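Protease (Actinomadura keratinilytica, PDB 8C4X) is probably the propeptide domain of a subtilisin-like serine endopeptidase, an inhibitor I9 module expected to assist folding of the protease and block its active site until removed. Local coordinates at residues 18-23 against 46-51; 22-27 against 68-73. One frame throughout, in Å; residues are numbered along the deposited sequence.

Interaction 1: 18-23 against 46-51; sequences QYIVTL and KVLNGF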
loop_
_atom_site.group_PDB
_atom_site.type_symbol
_atom_site.label_atom_id
_atom_site.label_comp_id
_atom_site.label_asym_id
_atom_site.label_seq_id
_atom_site.Cartn_x
_atom_site.Cartn_y
_atom_site.Cartn_z
ATOM N N GLN B 18 1.929 -8.476 -1.332
ATOM C CA GLN B 18 1.094 -7.876 -0.300
ATOM C C GLN B 18 1.785 -6.621 0.216
ATOM O O GLN B 18 2.991 -6.652 0.487
ATOM C CB GLN B 18 0.852 -8.882 0.834
ATOM C CG GLN B 18 -0.252 -8.519 1.782
ATOM C CD GLN B 18 -0.684 -9.712 2.611
ATOM O OE1 GLN B 18 -1.373 -10.606 2.115
ATOM N NE2 GLN B 18 -0.293 -9.726 3.885
ATOM N N TYR B 19 1.024 -5.526 0.360
ATOM C CA TYR B 19 1.613 -4.206 0.565
ATOM C C TYR B 19 0.833 -3.400 1.591
ATOM O O TYR B 19 -0.363 -3.607 1.804
ATOM C CB TYR B 19 1.683 -3.406 -0.757
ATOM C CG TYR B 19 2.422 -4.174 -1.811
ATOM C CD1 TYR B 19 3.807 -4.094 -1.911
ATOM C CD2 TYR B 19 1.740 -5.032 -2.657
ATOM C CE1 TYR B 19 4.498 -4.832 -2.866
ATOM C CE2 TYR B 19 2.414 -5.780 -3.611
ATOM C CZ TYR B 19 3.787 -5.672 -3.710
ATOM O OH TYR B 19 4.448 -6.414 -4.660
ATOM N N ILE B 20 1.554 -2.488 2.241
ATOM C CA ILE B 20 0.982 -1.420 3.051
ATOM C C ILE B 20 1.156 -0.123 2.277
ATOM O O ILE B 20 2.279 0.229 1.901
ATOM C CB ILE B 20 1.681 -1.317 4.415
ATOM C CG1 ILE B 20 1.474 -2.591 5.234
ATOM C CG2 ILE B 20 1.204 -0.095 5.186
ATOM C CD1 ILE B 20 2.459 -2.712 6.374
ATOM N N VAL B 21 0.061 0.610 2.083
ATOM C CA VAL B 21 0.061 1.837 1.292
ATOM C C VAL B 21 -0.395 2.986 2.182
ATOM O O VAL B 21 -1.404 2.864 2.886
ATOM C CB VAL B 21 -0.866 1.704 0.071
ATOM C CG1 VAL B 21 -0.861 3.000 -0.749
ATOM C CG2 VAL B 21 -0.456 0.511 -0.782
ATOM N N THR B 22 0.339 4.096 2.164
ATOM C CA THR B 22 -0.169 5.279 2.844
ATOM C C THR B 22 -0.397 6.387 1.830
ATOM O O THR B 22 0.277 6.463 0.793
ATOM C CB THR B 22 0.736 5.799 3.990
ATOM O OG1 THR B 22 1.848 6.527 3.469
ATOM C CG2 THR B 22 1.229 4.657 4.882
ATOM N N LEU B 23 -1.399 7.198 2.130
ATOM C CA LEU B 23 -1.868 8.269 1.269
ATOM C C LEU B 23 -1.580 9.608 1.936
ATOM O O LEU B 23 -1.505 9.703 3.164
ATOM C CB LEU B 23 -3.370 8.123 0.999
ATOM C CG LEU B 23 -3.787 6.738 0.486
ATOM C CD1 LEU B 23 -5.303 6.634 0.213
ATOM C CD2 LEU B 23 -2.997 6.368 -0.758
ATOM N N LYS B 46 -6.541 6.133 11.713
ATOM C CA LYS B 46 -6.103 6.769 12.948
ATOM C C LYS B 46 -4.588 6.746 13.126
ATOM O O LYS B 46 -3.981 7.789 13.392
ATOM C CB LYS B 46 -6.783 6.090 14.146
ATOM C CG LYS B 46 -6.503 6.746 15.481
ATOM C CD LYS B 46 -7.041 8.165 15.561
ATOM C CE LYS B 46 -6.582 8.833 16.848
ATOM N NZ LYS B 46 -7.376 10.055 17.145
ATOM N N VAL B 47 -3.952 5.581 12.982
ATOM C CA VAL B 47 -2.500 5.527 13.151
ATOM C C VAL B 47 -1.757 5.689 11.838
ATOM O O VAL B 47 -0.547 5.961 11.847
ATOM C CB VAL B 47 -2.028 4.223 13.823
ATOM C CG1 VAL B 47 -2.638 4.098 15.217
ATOM C CG2 VAL B 47 -2.331 3.001 12.952
ATOM N N LEU B 48 -2.449 5.525 10.714
ATOM C CA LEU B 48 -1.940 5.790 9.383
ATOM C C LEU B 48 -3.128 6.224 8.550
ATOM O O LEU B 48 -4.274 5.878 8.851
ATOM C CB LEU B 48 -1.314 4.560 8.723
ATOM C CG LEU B 48 0.007 4.010 9.212
ATOM C CD1 LEU B 48 0.341 2.758 8.402
ATOM C CD2 LEU B 48 1.091 5.076 9.078
ATOM N N ASN B 49 -2.848 6.970 7.491
ATOM C CA ASN B 49 -3.837 7.210 6.445
ATOM C C ASN B 49 -3.484 6.227 5.340
ATOM O O ASN B 49 -2.656 6.511 4.483
ATOM C CB ASN B 49 -3.792 8.653 5.957
ATOM C CG ASN B 49 -4.986 9.008 5.095
ATOM O OD1 ASN B 49 -6.108 8.586 5.376
ATOM N ND2 ASN B 49 -4.754 9.802 4.047
ATOM N N GLY B 50 -4.064 5.034 5.385
ATOM C CA GLY B 50 -3.576 4.025 4.471
ATOM C C GLY B 50 -4.384 2.755 4.537
ATOM O O GLY B 50 -5.472 2.706 5.112
ATOM N N PHE B 51 -3.817 1.715 3.939
ATOM C CA PHE B 51 -4.499 0.434 3.847
ATOM C C PHE B 51 -3.462 -0.626 3.528
ATOM O O PHE B 51 -2.320 -0.321 3.175
ATOM C CB PHE B 51 -5.606 0.460 2.779
ATOM C CG PHE B 51 -5.100 0.723 1.379
ATOM C CD1 PHE B 51 -4.973 2.026 0.902
ATOM C CD2 PHE B 51 -4.759 -0.332 0.539
ATOM C CE1 PHE B 51 -4.501 2.280 -0.387
ATOM C CE2 PHE B 51 -4.293 -0.093 -0.762
ATOM C CZ PHE B 51 -4.171 1.218 -1.226
#

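Interaction 2: 22-27 against 68-73; sequences TLKKGV and GVASIE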
loop_
_atom_site.group_PDB
_atom_site.type_symbol
_atom_site.label_atom_id
_atom_site.label_comp_id
_atom_site.label_asym_id
_atom_site.label_seq_id
_atom_site.Cartn_x
_atom_site.Cartn_y
_atom_site.Cartn_z
ATOM N N THR B 22 0.339 4.096 2.164
ATOM C CA THR B 22 -0.169 5.279 2.844
ATOM C C THR B 22 -0.397 6.387 1.830
ATOM O O THR B 22 0.277 6.463 0.793
ATOM C CB THR B 22 0.736 5.799 3.990
ATOM O OG1 THR B 22 1.848 6.527 3.469
ATOM C CG2 THR B 22 1.229 4.657 4.882
ATOM N N LEU B 23 -1.399 7.198 2.130
ATOM C CA LEU B 23 -1.868 8.269 1.269
ATOM C C LEU B 23 -1.580 9.608 1.936
ATOM O O LEU B 23 -1.505 9.703 3.164
ATOM C CB LEU B 23 -3.370 8.123 0.999
ATOM C CG LEU B 23 -3.787 6.738 0.486
ATOM C CD1 LEU B 23 -5.303 6.634 0.213
ATOM C CD2 LEU B 23 -2.997 6.368 -0.758
ATOM N N LYS B 24 -1.418 10.642 1.115
ATOM C CA LYS B 24 -1.094 11.961 1.634
ATOM C C LYS B 24 -2.234 12.494 2.497
ATOM O O LYS B 24 -3.378 12.037 2.423
ATOM C CB LYS B 24 -0.794 12.918 0.481
ATOM C CG LYS B 24 0.448 12.526 -0.311
ATOM C CD LYS B 24 0.718 13.481 -1.467
ATOM C CE LYS B 24 1.930 13.039 -2.273
ATOM N NZ LYS B 24 2.206 13.963 -3.410
ATOM N N LYS B 25 -1.904 13.480 3.329
ATOM C CA LYS B 25 -2.902 14.092 4.190
ATOM C C LYS B 25 -4.055 14.635 3.358
ATOM O O LYS B 25 -3.849 15.257 2.311
ATOM C CB LYS B 25 -2.269 15.209 5.021
ATOM C CG LYS B 25 -2.918 15.433 6.375
ATOM C CD LYS B 25 -3.810 16.663 6.371
ATOM N N GLY B 26 -5.280 14.370 3.820
ATOM C CA GLY B 26 -6.483 14.809 3.144
ATOM C C GLY B 26 -6.975 13.906 2.034
ATOM O O GLY B 26 -8.065 14.148 1.497
ATOM N N VAL B 27 -6.213 12.885 1.659
ATOM C CA VAL B 27 -6.631 11.939 0.631
ATOM C C VAL B 27 -7.439 10.840 1.307
ATOM O O VAL B 27 -7.028 10.307 2.344
ATOM C CB VAL B 27 -5.412 11.359 -0.106
ATOM C CG1 VAL B 27 -5.836 10.269 -1.070
ATOM C CG2 VAL B 27 -4.653 12.464 -0.838
ATOM N N GLY B 68 -1.888 11.103 -4.955
ATOM C CA GLY B 68 -2.253 10.996 -3.562
ATOM C C GLY B 68 -1.533 9.909 -2.798
ATOM O O GLY B 68 -1.689 9.831 -1.576
ATOM N N VAL B 69 -0.740 9.086 -3.471
ATOM C CA VAL B 69 -0.006 8.029 -2.785
ATOM C C VAL B 69 1.246 8.618 -2.154
ATOM O O VAL B 69 2.020 9.320 -2.818
ATOM C CB VAL B 69 0.337 6.892 -3.755
ATOM C CG1 VAL B 69 1.201 5.837 -3.051
ATOM C CG2 VAL B 69 -0.947 6.265 -4.289
ATOM N N ALA B 70 1.453 8.328 -0.868
ATOM C CA ALA B 70 2.610 8.809 -0.128
ATOM C C ALA B 70 3.713 7.769 -0.004
ATOM O O ALA B 70 4.894 8.103 -0.151
ATOM C CB ALA B 70 2.194 9.268 1.272
ATOM N N SER B 71 3.364 6.517 0.280
ATOM C CA SER B 71 4.371 5.480 0.440
ATOM C C SER B 71 3.754 4.133 0.105
ATOM O O SER B 71 2.540 3.934 0.207
ATOM C CB SER B 71 4.949 5.442 1.867
ATOM O OG SER B 71 3.959 5.078 2.809
ATOM N N ILE B 72 4.618 3.202 -0.292
ATOM C CA ILE B 72 4.247 1.810 -0.517
ATOM C C ILE B 72 5.347 0.947 0.082
ATOM O O ILE B 72 6.533 1.170 -0.184
ATOM C CB ILE B 72 4.059 1.469 -2.011
ATOM C CG1 ILE B 72 3.023 2.383 -2.668
ATOM C CG2 ILE B 72 3.640 0.021 -2.157
ATOM C CD1 ILE B 72 2.924 2.155 -4.192
ATOM N N GLU B 73 4.959 -0.044 0.882
ATOM C CA GLU B 73 5.909 -0.899 1.573
ATOM C C GLU B 73 5.450 -2.342 1.426
ATOM O O GLU B 73 4.275 -2.641 1.654
ATOM C CB GLU B 73 5.982 -0.484 3.050
ATOM C CG GLU B 73 6.821 -1.334 3.967
ATOM C CD GLU B 73 6.720 -0.865 5.408
ATOM O OE1 GLU B 73 6.771 0.366 5.651
ATOM O OE2 GLU B 73 6.569 -1.721 6.299
HETATM O O HOH W 1 0.435 12.450 -5.594
#

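Interaction 1: 18-23 against 46-51
Leu48 meets strand 18-23 with one methyl of its fork: CD1 lies 4.1 Å from Thr22 CG2, the two side chains slanting across each other on the face of the sheet that carries Thr22. The contact is light, but leucine's apolar fork lets a largely exposed loop residue lay a methyl on the methyl of Thr22. Asn49 does more. Asn49 O accepts from Leu23 N at 2.8 Å and also takes a CA-H...O contact from Thr22 CA at 3.2 Å. Its amide, with CG anti to the backbone N (chi1 -168°), swings past the end of the strand, where Asn49 ND2 makes a weak bond to Leu23 O at 3.4 Å. The stronger partner of ND2 is Val27 O, and a short amide that can donate to several carbonyls is apt for fastening the chain beyond the strand. Gly50 brings the backbones unusually close: its CA lies 2.9 Å from Val21 O, an approach possible because no side chain stands between them. Phe51 then pairs fully with Val21, its N donating to Val21 O at 2.9 Å and its O accepting from Val21 N at 2.8 Å. Its CG sits between the backbone N and the carbonyl carbon (chi1 62°), which lays the ring beside Val21. Val21 CB stands 3.6 Å from Phe51 CZ, over one face of the ring but nearer its outer end, a CH-pi contact. The beta-branched valine thus covers a broad aromatic surface, while Val33 of helix 29-36 touches Phe51 and Leu63 of helix 57-64 touches Val21. Two antiparallel central strands, buried on this side by two helices, are the core of the ferredoxin-like beta-alpha-beta-beta-alpha-beta fold of I9 propeptides.

Interaction 2: 22-27 against 68-73
Thr22 and Ser71 join their hydroxyls across the sheet, OG1 to OG at 2.6 Å, and either could supply the proton. In both residues the oxygen is held between the backbone N and the carbonyl carbon (chi1 78° in Thr22, 65° in Ser71), which turns the two groups to each other. Thr22 CG2 also touches Ser71 OG, while Ala70 CB packs against Thr22 OG1. The backbone of Thr22 is gripped as well: its N donates to Ser71 O at 2.9 Å, while its O accepts twice, from Ala70 N at 2.8 Å and from Ser71 N at 3.1 Å. Both donors come from the same face of that carbonyl group, Ser71 N standing well above its plane. Two residues set against one make this a classic beta bulge, with Ala70 at position 1 and Ser71 at position 2; alanine's small methyl fits close beside Thr22 O. Past the bulge the register has shifted, and Leu23 lies across from Val69. Their CB atoms diverge, but Leu23 CD2 reaches Val69 CG2 at 4.1 Å, apolar branches that continue inward to helices 29-36 and 57-64 respectively. Lys24 ends the pairing, its N bonded to Gly68 O at 2.8 Å. Its CG lies against Gly68 O and Ala70 CB, the extended chain carries CE past Val69 O, and Lys24 NZ donates to a water 3.2 Å away that also takes the Gly68 N-H. A type II turn from Lys24 to Val27, closed by Val27 N bonding to Lys24 O, next reverses the chain; Gly26 readily adopts the positive phi (85°) required at its third position. The turn brings Val27 back to the residue preceding strand 69-76, its CG2 resting 3.9 Å from Gly68 CA; glycine suits both the positive phi there and the closeness of the valine.

How the interactions relate
The two interactions flank strand 18-23, their centres about 7 Å apart, and share Thr22 and Leu23. Strand 18-23 lies between strands 50-54 (interaction 1) and 69-76 (interaction 2), and the order 69-76, 18-23, 50-54, 42-44 is that of the ferredoxin-like core. Along the chain, helix 29-36 and strand 42-44 come before strand 50-54, and helix 57-64 follows before strand 69-76. Besides the Asn49 amide, a probable backbone bond from Ile20 N to Glu73 O ties the contacts together. Both helices pack on the same face of the sheet; Thr22, Leu48 and Ser71 lie on the other, which in related subtilase propeptides packs on the protease.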